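Local structure of protein angel homolog 2 (Homo sapiens, 6RW0) at residues F344-C355 against L397-T405. The protein removes 2',3'-cyclic phosphates as a member of the CCR4 family of deadenylases, and may bind the 3' untranslated regions of mRNA. Sequence-based numbering, arbitrary orientation.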
loop_
_atom_site.group_PDB
_atom_site.type_symbol
_atom_site.label_atom_id
_atom_site.label_comp_id
_atom_site.label_asym_id
_atom_site.label_seq_id
_atom_site.Cartn_x
_atom_site.Cartn_y
_atom_site.Cartn_z
ATOM N N PHE A 344 8.106 16.623 -8.345
ATOM C CA PHE A 344 8.667 17.757 -7.611
ATOM C C PHE A 344 8.243 19.056 -8.280
ATOM O O PHE A 344 8.344 19.183 -9.503
ATOM C CB PHE A 344 10.180 17.628 -7.477
ATOM C CG PHE A 344 10.577 16.488 -6.583
ATOM C CD1 PHE A 344 10.629 16.643 -5.207
ATOM C CD2 PHE A 344 10.832 15.243 -7.115
ATOM C CE1 PHE A 344 10.958 15.569 -4.387
ATOM C CE2 PHE A 344 11.163 14.173 -6.304
ATOM C CZ PHE A 344 11.226 14.335 -4.942
ATOM N N PRO A 345 7.732 20.019 -7.516
ATOM C CA PRO A 345 7.103 21.194 -8.146
ATOM C C PRO A 345 8.056 22.049 -8.965
ATOM O O PRO A 345 7.664 22.581 -10.013
ATOM C CB PRO A 345 6.517 21.957 -6.946
ATOM C CG PRO A 345 7.384 21.532 -5.770
ATOM C CD PRO A 345 7.716 20.084 -6.040
ATOM N N ASP A 346 9.298 22.212 -8.524
ATOM C CA ASP A 346 10.185 23.124 -9.236
ATOM C C ASP A 346 10.621 22.551 -10.577
ATOM O O ASP A 346 10.825 23.307 -11.534
ATOM C CB ASP A 346 11.395 23.463 -8.369
ATOM C CG ASP A 346 11.015 24.235 -7.122
ATOM O OD1 ASP A 346 10.076 25.057 -7.189
ATOM O OD2 ASP A 346 11.654 24.016 -6.071
ATOM N N THR A 347 10.727 21.225 -10.678
ATOM C CA THR A 347 11.345 20.583 -11.827
ATOM C C THR A 347 10.404 19.721 -12.658
ATOM O O THR A 347 10.703 19.473 -13.830
ATOM C CB THR A 347 12.504 19.694 -11.352
ATOM O OG1 THR A 347 12.000 18.717 -10.429
ATOM C CG2 THR A 347 13.571 20.517 -10.651
ATOM N N GLY A 348 9.291 19.255 -12.097
ATOM C CA GLY A 348 8.470 18.274 -12.775
ATOM C C GLY A 348 9.019 16.864 -12.739
ATOM O O GLY A 348 8.391 15.954 -13.300
ATOM N N ILE A 349 10.158 16.651 -12.094
ATOM C CA ILE A 349 10.773 15.321 -12.064
ATOM C C ILE A 349 9.930 14.400 -11.185
ATOM O O ILE A 349 9.476 14.828 -10.111
ATOM C CB ILE A 349 12.208 15.414 -11.542
ATOM C CG1 ILE A 349 13.044 16.298 -12.469
ATOM C CG2 ILE A 349 12.820 14.019 -11.405
ATOM C CD1 ILE A 349 14.377 16.677 -11.891
ATOM N N PRO A 350 9.714 13.150 -11.589
ATOM C CA PRO A 350 8.879 12.254 -10.781
ATOM C C PRO A 350 9.534 11.831 -9.481
ATOM O O PRO A 350 10.744 11.577 -9.413
ATOM C CB PRO A 350 8.678 11.028 -11.684
ATOM C CG PRO A 350 9.108 11.429 -13.028
ATOM C CD PRO A 350 10.053 12.572 -12.900
ATOM N N GLU A 351 8.697 11.724 -8.456
ATOM C CA GLU A 351 9.036 10.996 -7.250
ATOM C C GLU A 351 9.051 9.502 -7.537
ATOM O O GLU A 351 8.243 8.995 -8.325
ATOM C CB GLU A 351 7.949 11.225 -6.201
ATOM C CG GLU A 351 7.883 12.627 -5.642
ATOM C CD GLU A 351 6.691 12.893 -4.729
ATOM O OE1 GLU A 351 5.743 12.076 -4.671
ATOM O OE2 GLU A 351 6.693 13.962 -4.083
ATOM N N VAL A 352 9.950 8.780 -6.866
ATOM C CA VAL A 352 9.955 7.323 -6.915
ATOM C C VAL A 352 9.874 6.790 -5.492
ATOM O O VAL A 352 10.254 7.468 -4.532
ATOM C CB VAL A 352 11.168 6.717 -7.664
ATOM C CG1 VAL A 352 11.234 7.262 -9.080
ATOM C CG2 VAL A 352 12.459 6.960 -6.898
ATOM N N THR A 353 9.324 5.582 -5.360
ATOM C CA THR A 353 9.258 4.872 -4.083
ATOM C C THR A 353 9.993 3.536 -4.114
ATOM O O THR A 353 10.078 2.874 -3.074
ATOM C CB THR A 353 7.802 4.654 -3.623
ATOM O OG1 THR A 353 7.114 3.732 -4.484
ATOM C CG2 THR A 353 7.050 5.967 -3.575
ATOM N N THR A 354 10.518 3.119 -5.267
ATOM C CA THR A 354 11.264 1.868 -5.413
ATOM C C THR A 354 12.328 2.086 -6.475
ATOM O O THR A 354 12.131 2.878 -7.396
ATOM C CB THR A 354 10.304 0.719 -5.755
ATOM O OG1 THR A 354 10.997 -0.534 -5.697
ATOM C CG2 THR A 354 9.709 0.865 -7.144
ATOM N N CYS A 355 13.478 1.412 -6.332
ATOM C CA CYS A 355 14.583 1.637 -7.278
ATOM C C CYS A 355 15.561 0.460 -7.267
ATOM O O CYS A 355 16.541 0.467 -6.517
ATOM C CB CYS A 355 15.338 2.925 -7.001
ATOM S SG CYS A 355 16.677 3.306 -8.205
ATOM N N LEU A 397 9.965 12.534 -0.682
ATOM C CA LEU A 397 10.497 11.371 -1.423
ATOM C C LEU A 397 11.726 11.832 -2.225
ATOM O O LEU A 397 12.203 12.921 -2.001
ATOM C CB LEU A 397 9.330 10.813 -2.258
ATOM C CG LEU A 397 8.399 9.878 -1.498
ATOM C CD1 LEU A 397 7.176 9.583 -2.344
ATOM C CD2 LEU A 397 9.099 8.593 -1.119
ATOM N N LEU A 398 12.268 10.970 -3.056
ATOM C CA LEU A 398 13.478 11.231 -3.844
ATOM C C LEU A 398 13.219 10.907 -5.305
ATOM O O LEU A 398 12.209 10.350 -5.626
ATOM C CB LEU A 398 14.598 10.351 -3.292
ATOM C CG LEU A 398 14.943 10.556 -1.826
ATOM C CD1 LEU A 398 15.944 9.520 -1.389
ATOM C CD2 LEU A 398 15.481 11.951 -1.583
ATOM N N THR A 399 14.120 11.345 -6.156
ATOM C CA THR A 399 14.075 11.044 -7.593
ATOM C C THR A 399 14.878 9.778 -7.885
ATOM O O THR A 399 15.631 9.328 -7.053
ATOM C CB THR A 399 14.612 12.206 -8.432
ATOM O OG1 THR A 399 16.008 12.261 -8.184
ATOM C CG2 THR A 399 13.959 13.528 -8.113
ATOM N N GLU A 400 14.708 9.250 -9.092
ATOM C CA GLU A 400 15.452 8.084 -9.592
ATOM C C GLU A 400 16.941 8.446 -9.588
ATOM O O GLU A 400 17.726 7.646 -9.177
ATOM C CB GLU A 400 14.966 7.748 -11.002
ATOM C CG GLU A 400 15.764 6.656 -11.677
ATOM C CD GLU A 400 15.235 6.271 -13.045
ATOM O OE1 GLU A 400 14.275 6.882 -13.471
ATOM O OE2 GLU A 400 15.811 5.385 -13.648
ATOM N N GLN A 401 17.277 9.646 -10.040
ATOM C CA GLN A 401 18.686 10.093 -10.094
ATOM C C GLN A 401 19.259 10.157 -8.678
ATOM O O GLN A 401 20.376 9.739 -8.498
ATOM C CB GLN A 401 18.808 11.439 -10.794
ATOM C CG GLN A 401 20.257 11.860 -10.963
ATOM C CD GLN A 401 20.461 13.238 -11.534
ATOM O OE1 GLN A 401 19.532 14.009 -11.726
ATOM N NE2 GLN A 401 21.710 13.564 -11.796
ATOM N N ASP A 402 18.490 10.624 -7.708
ATOM C CA ASP A 402 18.961 10.690 -6.308
ATOM C C ASP A 402 19.314 9.278 -5.847
ATOM O O ASP A 402 20.304 9.096 -5.235
ATOM C CB ASP A 402 17.866 11.169 -5.351
ATOM C CG ASP A 402 17.528 12.643 -5.397
ATOM O OD1 ASP A 402 18.389 13.413 -5.798
ATOM O OD2 ASP A 402 16.378 12.982 -5.065
ATOM N N LEU A 403 18.458 8.312 -6.126
ATOM C CA LEU A 403 18.682 6.927 -5.664
ATOM C C LEU A 403 19.871 6.284 -6.380
ATOM O O LEU A 403 20.561 5.530 -5.752
ATOM C CB LEU A 403 17.376 6.144 -5.773
ATOM C CG LEU A 403 16.363 6.525 -4.701
ATOM C CD1 LEU A 403 15.061 5.795 -4.929
ATOM C CD2 LEU A 403 16.898 6.236 -3.316
ATOM N N TRP A 404 20.069 6.548 -7.663
ATOM C CA TRP A 404 21.268 5.986 -8.294
ATOM C C TRP A 404 22.545 6.675 -7.818
ATOM O O TRP A 404 23.621 6.068 -7.881
ATOM C CB TRP A 404 21.153 5.934 -9.827
ATOM C CG TRP A 404 20.263 4.786 -10.225
ATOM C CD1 TRP A 404 19.043 4.856 -10.842
ATOM C CD2 TRP A 404 20.500 3.397 -9.964
ATOM N NE1 TRP A 404 18.516 3.594 -10.991
ATOM C CE2 TRP A 404 19.391 2.682 -10.462
ATOM C CE3 TRP A 404 21.551 2.686 -9.373
ATOM C CZ2 TRP A 404 19.301 1.293 -10.384
ATOM C CZ3 TRP A 404 21.454 1.299 -9.290
ATOM C CH2 TRP A 404 20.335 0.623 -9.792
ATOM N N THR A 405 22.453 7.913 -7.319
ATOM C CA THR A 405 23.626 8.555 -6.731
ATOM C C THR A 405 24.121 7.777 -5.520
ATOM O O THR A 405 25.328 7.768 -5.240
ATOM C CB THR A 405 23.299 9.994 -6.335
ATOM O OG1 THR A 405 22.991 10.743 -7.515
ATOM C CG2 THR A 405 24.489 10.656 -5.641
HETATM O O HOH W 1 12.724 10.475 -10.919
HETATM O O HOH W 2 8.143 14.442 -1.793
#
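Val352 and Leu403 meet tip to tip where, in this endonuclease/exonuclease/phosphatase fold, the loop running into strand 354-356 packs against the capped start of helix 400-405. Their methyls, CG2 and CD1, are pressed to 3.5 Å, the compact valine reaching the leucine without a longer chain. Val352 N hydrogen-bonds to Leu398 O at 3.0 Å, nearly straight (166°). Leu403 CD1 also touches Cys355 CB, at 3.6 Å, in a direction about a right angle from the valine methyl. Thr399 OG1, set between backbone N and carbonyl carbon (chi1 70°), accepts from Asp402 N, while Asp402 OD2 receives Thr399 N, a capping box; CG2 is thereby turned to Ile349 CG2 and the Phe344 ring. That ring abuts the chain with its edge, CZ lying 3.4 Å from Leu397 O. Were Phe344 an alanine, the Thr399 methyl and Leu397 O would probably lose the ring beside them and a gap would open next to the cap. The Leu397 side chain crosses that of Glu351 at about a right angle, CD1 3.7 Å from OE1. Waters join Glu351 OE2 to Leu397 N and Pro350 O to Glu400 N. Thr353 starts away from 397-405, yet its CG2 touches Leu397 CD1 (3.8 Å), while OG1 bonds to Asp364 OD2. Further along the helix, Cys355 SG, anti to the backbone N (chi1 -177°), is carried over one face of the Trp404 indole, offset toward the rim, 3.4 Å from NE1.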